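Lactamase_B domain-containing protein (Pontibacter korlensis, PDB 6XFR) probably hydrolyses beta-lactams to substituted beta-amino acids, acting as a zinc-dependent class B1 metallo-beta-lactamase of the periplasm. Local coordinates at residues G129-V134 / L150-I155; I37-E42 / T65-P70. All coordinates share one frame; numbering follows the deposited sequence.

How the interactions relate
Strand 30-40 takes part in interaction 2 with one face and packs on interaction 1 with the other. Ile37 and Ser39 turn to the end of helix 53-67 in interaction 2, while Val38 and Thr40 look the other way, into the second sheet, where they touch Gln130 and Leu150 of interaction 1; Gln130 CB comes within 3.5 Å of Thr40 CG2. Interaction 2 is a buried meeting of helix end and sheet, with one glutamine taking part in both cross-segment hydrogen bonds. Interaction 1 runs from buried Gln130 and Leu150 to exposed Gln152 within a single sheet; paired glutamine amides do most of its work, and a zinc ion sits between the segments.

Interaction 1: G129-V134 / L150-I155; sequences GQQLEV and LPQQKI. With ZN (zinc ion), chain T.
Gln130 and Gln153 both bend at the second torsion, chi2 78° and 91°, which turns their amides toward each other from opposite directions. The setting is the second sheet of the metallo-beta-lactamase fold: Gln130 begins strand 130-135, and Gln153 lies in the hairpin loop between strands 147-150 and 155-159, closed by a G1 beta bulge at Lys154 and Ile155, facing Leu150. The amides lie nearly coplanar and form a closed pair. Gln153 NE2 gives to Gln130 OE1 at 2.9 Å, and Gln130 NE2 gives to Gln153 OE1, also at 2.9 Å, each on an in-plane lone pair, so neither amide can rotate easily. Val38 and Thr40 of strand 30-40 pack on Gln130. Gln152 reaches to the backbone at the start of the strand with a more extended chain. Its OE1 takes the backbone N-H of Gln131 at 3.0 Å, the donor standing 42° above the carbonyl plane, and its NE2 makes a weak bond to Gly129 O. Pro151 CG touches Gln131 NE2 and Glu133 OE2, both at 3.6 Å. A zinc ion, separate from the dinuclear active site, sits between strand and loop; Pro151 and Gln152 complete its site, and Gln131 O binds it at 2.5 Å.

Interaction 2: I37-E42 / T65-P70; sequences IVSTKE and TNLKQP
Ser39 and Gln69 meet through a hydroxyl and an amide: Ser39 OG, swung opposite the backbone N (chi1 -168°), donates to Gln69 OE1 at 2.6 Å. The contact belongs to the sheet-and-helix half of the metallo-beta-lactamase fold, where helix 53-67 forms the beta-alpha-beta crossover from strand 43-47 to the parallel strand 71-75 and its last turn comes down on strand 30-40. From the same amide, Gln69 NE2 gives to Thr40 O at 3.1 Å, somewhat bent with an N-H...O angle of 146°. Two bonds from one glutamine to consecutive Ser39 and Thr40 fix the rotation of this buried amide, and a zinc ion is bound about 3 Å from the Gln69 side chain. Alongside, Leu67 lays CD2 across Ile37, 4.0 Å from its CG2, while Leu67 CG lies 4.2 Å from Ser39 OG. Trp18 of strand 17-25 touches Ile37, Ser39 and Leu67, and Ala44 backs both Leu67 and Gln69. Further out, Lys68 leaves the helix with a positive phi of 42°, after which the chain turns and Gln69 points to the strand. On the strand side an ST turn ends the segment: Thr40 OG1, also hydrogen-bonded to Gly43 O, accepts from Glu42 N at 3.0 Å.

Interaction 1: G129-V134 / L150-I155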
loop_
_atom_site.group_PDB
_atom_site.type_symbol
_atom_site.label_atom_id
_atom_site.label_comp_id
_atom_site.label_asym_id
_atom_site.label_seq_id
_atom_site.Cartn_x
_atom_site.Cartn_y
_atom_site.Cartn_z
ATOM N N GLY B 129 18.918 -16.076 -2.101
ATOM C CA GLY B 129 19.359 -14.778 -1.648
ATOM C C GLY B 129 18.378 -14.054 -0.755
ATOM O O GLY B 129 18.703 -12.979 -0.236
ATOM N N GLN B 130 17.188 -14.591 -0.567
ATOM C CA GLN B 130 16.132 -13.923 0.163
ATOM C C GLN B 130 16.010 -14.553 1.545
ATOM O O GLN B 130 15.875 -15.774 1.655
ATOM C CB GLN B 130 14.822 -14.056 -0.602
ATOM C CG GLN B 130 13.645 -13.460 0.141
ATOM C CD GLN B 130 13.588 -11.949 0.045
ATOM O OE1 GLN B 130 13.639 -11.374 -1.038
ATOM N NE2 GLN B 130 13.468 -11.304 1.174
ATOM N N GLN B 131 16.048 -13.738 2.596
ATOM C CA GLN B 131 15.899 -14.272 3.933
ATOM C C GLN B 131 14.537 -13.935 4.517
ATOM O O GLN B 131 13.987 -12.872 4.273
ATOM C CB GLN B 131 17.048 -13.838 4.852
ATOM C CG GLN B 131 17.362 -12.408 5.016
ATOM C CD GLN B 131 18.304 -12.190 6.216
ATOM O OE1 GLN B 131 18.665 -13.165 6.918
ATOM N NE2 GLN B 131 18.664 -10.907 6.490
ATOM N N LEU B 132 13.968 -14.888 5.226
ATOM C CA LEU B 132 12.648 -14.795 5.823
ATOM C C LEU B 132 12.744 -15.247 7.270
ATOM O O LEU B 132 13.488 -16.180 7.597
ATOM C CB LEU B 132 11.632 -15.674 5.080
ATOM C CG LEU B 132 11.355 -15.459 3.582
ATOM C CD1 LEU B 132 12.370 -16.198 2.695
ATOM C CD2 LEU B 132 9.918 -15.853 3.211
ATOM N N GLU B 133 11.976 -14.595 8.121
ATOM C CA GLU B 133 11.866 -14.941 9.526
ATOM C C GLU B 133 10.419 -15.284 9.792
ATOM O O GLU B 133 9.518 -14.634 9.259
ATOM C CB GLU B 133 12.307 -13.792 10.409
ATOM C CG GLU B 133 13.747 -13.408 10.131
ATOM C CD GLU B 133 14.226 -12.178 10.901
ATOM O OE1 GLU B 133 13.399 -11.518 11.576
ATOM O OE2 GLU B 133 15.446 -11.885 10.838
ATOM N N VAL B 134 10.182 -16.352 10.528
ATOM C CA VAL B 134 8.832 -16.662 10.955
ATOM C C VAL B 134 8.816 -16.560 12.468
ATOM O O VAL B 134 9.787 -16.931 13.129
ATOM C CB VAL B 134 8.367 -18.027 10.419
ATOM C CG1 VAL B 134 6.854 -18.184 10.590
ATOM C CG2 VAL B 134 8.688 -18.086 8.955
ATOM N N LEU B 150 10.413 -9.937 6.424
ATOM C CA LEU B 150 11.523 -9.821 5.492
ATOM C C LEU B 150 12.440 -8.728 6.038
ATOM O O LEU B 150 12.101 -7.536 5.928
ATOM C CB LEU B 150 11.024 -9.469 4.083
ATOM C CG LEU B 150 9.761 -10.160 3.532
ATOM C CD1 LEU B 150 9.551 -9.955 2.041
ATOM C CD2 LEU B 150 9.813 -11.642 3.818
ATOM N N PRO B 151 13.561 -9.070 6.700
ATOM C CA PRO B 151 14.448 -8.024 7.242
ATOM C C PRO B 151 15.179 -7.189 6.181
ATOM O O PRO B 151 15.622 -6.074 6.498
ATOM C CB PRO B 151 15.441 -8.819 8.115
ATOM C CG PRO B 151 15.367 -10.236 7.636
ATOM C CD PRO B 151 13.962 -10.416 7.169
ATOM N N GLN B 152 15.357 -7.696 4.954
ATOM C CA GLN B 152 16.016 -6.892 3.927
ATOM C C GLN B 152 15.061 -5.821 3.381
ATOM O O GLN B 152 15.395 -4.638 3.361
ATOM C CB GLN B 152 16.560 -7.798 2.804
ATOM C CG GLN B 152 17.553 -8.904 3.295
ATOM C CD GLN B 152 17.664 -10.179 2.381
ATOM O OE1 GLN B 152 16.666 -10.840 2.062
ATOM N NE2 GLN B 152 18.903 -10.534 2.011
ATOM N N GLN B 153 13.848 -6.200 3.008
ATOM C CA GLN B 153 12.885 -5.215 2.546
ATOM C C GLN B 153 12.167 -4.509 3.696
ATOM O O GLN B 153 11.464 -3.519 3.452
ATOM C CB GLN B 153 11.861 -5.886 1.615
ATOM C CG GLN B 153 12.426 -6.436 0.324
ATOM C CD GLN B 153 12.858 -7.910 0.433
ATOM O OE1 GLN B 153 13.207 -8.387 1.512
ATOM N NE2 GLN B 153 12.843 -8.627 -0.697
ATOM N N LYS B 154 12.386 -4.960 4.936
ATOM C CA LYS B 154 11.696 -4.482 6.144
ATOM C C LYS B 154 10.173 -4.484 5.974
ATOM O O LYS B 154 9.476 -3.510 6.276
ATOM C CB LYS B 154 12.210 -3.099 6.554
ATOM C CG LYS B 154 13.723 -3.023 6.646
ATOM C CD LYS B 154 14.157 -2.327 7.914
ATOM C CE LYS B 154 15.634 -2.477 8.122
ATOM N NZ LYS B 154 16.298 -1.221 7.667
ATOM N N ILE B 155 9.654 -5.625 5.544
ATOM C CA ILE B 155 8.235 -5.841 5.320
ATOM C C ILE B 155 7.738 -6.859 6.345
ATOM O O ILE B 155 8.273 -7.973 6.433
ATOM C CB ILE B 155 7.985 -6.348 3.893
ATOM C CG1 ILE B 155 8.348 -5.274 2.862
ATOM C CG2 ILE B 155 6.525 -6.806 3.737
ATOM C CD1 ILE B 155 7.877 -5.581 1.427
HETATM ZN ZN ZN T . 14.302 -10.342 4.306
#

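Interaction 2: I37-E42 / T65-P70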
loop_
_atom_site.group_PDB
_atom_site.type_symbol
_atom_site.label_atom_id
_atom_site.label_comp_id
_atom_site.label_asym_id
_atom_site.label_seq_id
_atom_site.Cartn_x
_atom_site.Cartn_y
_atom_site.Cartn_z
ATOM N N ILE B 37 3.685 -13.129 -2.161
ATOM C CA ILE B 37 4.576 -13.909 -3.014
ATOM C C ILE B 37 5.922 -13.214 -2.976
ATOM O O ILE B 37 5.983 -11.984 -3.043
ATOM C CB ILE B 37 4.071 -14.013 -4.463
ATOM C CG1 ILE B 37 2.549 -14.110 -4.507
ATOM C CG2 ILE B 37 4.769 -15.167 -5.183
ATOM C CD1 ILE B 37 1.996 -14.036 -5.886
ATOM N N VAL B 38 6.979 -13.986 -2.782
ATOM C CA VAL B 38 8.346 -13.485 -2.823
ATOM C C VAL B 38 9.136 -14.244 -3.879
ATOM O O VAL B 38 9.188 -15.482 -3.867
ATOM C CB VAL B 38 9.004 -13.543 -1.438
ATOM C CG1 VAL B 38 10.393 -12.931 -1.506
ATOM C CG2 VAL B 38 8.141 -12.726 -0.490
ATOM N N SER B 39 9.745 -13.490 -4.789
ATOM C CA SER B 39 10.558 -14.049 -5.858
ATOM C C SER B 39 12.015 -14.059 -5.425
ATOM O O SER B 39 12.493 -13.087 -4.836
ATOM C CB SER B 39 10.383 -13.249 -7.153
ATOM O OG SER B 39 10.953 -13.954 -8.247
ATOM N N THR B 40 12.699 -15.175 -5.654
ATOM C CA THR B 40 14.108 -15.308 -5.294
ATOM C C THR B 40 14.846 -15.810 -6.516
ATOM O O THR B 40 14.240 -16.113 -7.550
ATOM C CB THR B 40 14.364 -16.237 -4.076
ATOM O OG1 THR B 40 14.406 -17.599 -4.493
ATOM C CG2 THR B 40 13.275 -16.097 -3.018
ATOM N N LYS B 41 16.168 -15.841 -6.411
ATOM C CA LYS B 41 16.938 -16.327 -7.533
ATOM C C LYS B 41 16.727 -17.805 -7.751
ATOM O O LYS B 41 17.096 -18.300 -8.811
ATOM C CB LYS B 41 18.432 -16.078 -7.303
ATOM C CG LYS B 41 18.808 -14.596 -7.332
ATOM C CD LYS B 41 20.242 -14.326 -6.869
ATOM C CE LYS B 41 20.253 -13.310 -5.731
ATOM N NZ LYS B 41 19.346 -12.153 -6.035
ATOM N N GLU B 42 16.064 -18.499 -6.822
ATOM C CA GLU B 42 16.005 -19.962 -6.857
ATOM C C GLU B 42 14.588 -20.495 -6.708
ATOM O O GLU B 42 14.416 -21.652 -6.348
ATOM C CB GLU B 42 16.894 -20.595 -5.777
ATOM C CG GLU B 42 18.362 -20.627 -6.130
ATOM C CD GLU B 42 18.606 -20.921 -7.610
ATOM O OE1 GLU B 42 18.144 -21.966 -8.110
ATOM O OE2 GLU B 42 19.283 -20.109 -8.277
ATOM N N THR B 65 3.054 -17.864 -15.029
ATOM C CA THR B 65 3.060 -17.014 -16.216
ATOM C C THR B 65 4.007 -15.822 -16.065
ATOM O O THR B 65 4.725 -15.470 -17.010
ATOM C CB THR B 65 1.658 -16.494 -16.503
ATOM O OG1 THR B 65 0.824 -17.557 -16.954
ATOM C CG2 THR B 65 1.699 -15.390 -17.548
ATOM N N ASN B 66 4.020 -15.192 -14.887
ATOM C CA ASN B 66 4.710 -13.923 -14.703
ATOM C C ASN B 66 6.065 -14.053 -14.011
ATOM O O ASN B 66 7.039 -13.440 -14.447
ATOM C CB ASN B 66 3.801 -12.974 -13.925
ATOM C CG ASN B 66 2.421 -12.880 -14.542
ATOM O OD1 ASN B 66 1.425 -13.242 -13.934
ATOM N ND2 ASN B 66 2.365 -12.433 -15.772
ATOM N N LEU B 67 6.180 -14.866 -12.975
ATOM C CA LEU B 67 7.488 -15.133 -12.401
ATOM C C LEU B 67 8.223 -16.250 -13.127
ATOM O O LEU B 67 9.436 -16.380 -12.951
ATOM C CB LEU B 67 7.361 -15.525 -10.932
ATOM C CG LEU B 67 7.177 -14.417 -9.906
ATOM C CD1 LEU B 67 6.046 -13.560 -10.300
ATOM C CD2 LEU B 67 6.908 -15.059 -8.530
ATOM N N LYS B 68 7.509 -17.071 -13.905
ATOM C CA LYS B 68 8.082 -18.189 -14.659
ATOM C C LYS B 68 9.119 -18.957 -13.829
ATOM O O LYS B 68 10.226 -19.242 -14.290
ATOM C CB LYS B 68 8.690 -17.694 -15.974
ATOM C CG LYS B 68 7.802 -16.684 -16.733
ATOM C CD LYS B 68 8.584 -15.913 -17.730
ATOM C CE LYS B 68 8.231 -16.387 -19.140
ATOM N NZ LYS B 68 8.514 -17.859 -19.419
ATOM N N GLN B 69 8.754 -19.291 -12.584
ATOM C CA GLN B 69 9.579 -20.120 -11.703
ATOM C C GLN B 69 8.686 -20.957 -10.787
ATOM O O GLN B 69 7.526 -20.590 -10.546
ATOM C CB GLN B 69 10.559 -19.274 -10.868
ATOM C CG GLN B 69 9.958 -18.555 -9.666
ATOM C CD GLN B 69 10.808 -17.387 -9.145
ATOM O OE1 GLN B 69 10.278 -16.438 -8.557
ATOM N NE2 GLN B 69 12.132 -17.459 -9.352
ATOM N N PRO B 70 9.169 -22.106 -10.306
ATOM C CA PRO B 70 8.363 -22.909 -9.385
ATOM C C PRO B 70 8.291 -22.305 -7.988
ATOM O O PRO B 70 9.182 -21.570 -7.546
ATOM C CB PRO B 70 9.089 -24.262 -9.366
ATOM C CG PRO B 70 10.465 -23.961 -9.759
ATOM C CD PRO B 70 10.367 -22.838 -10.752
#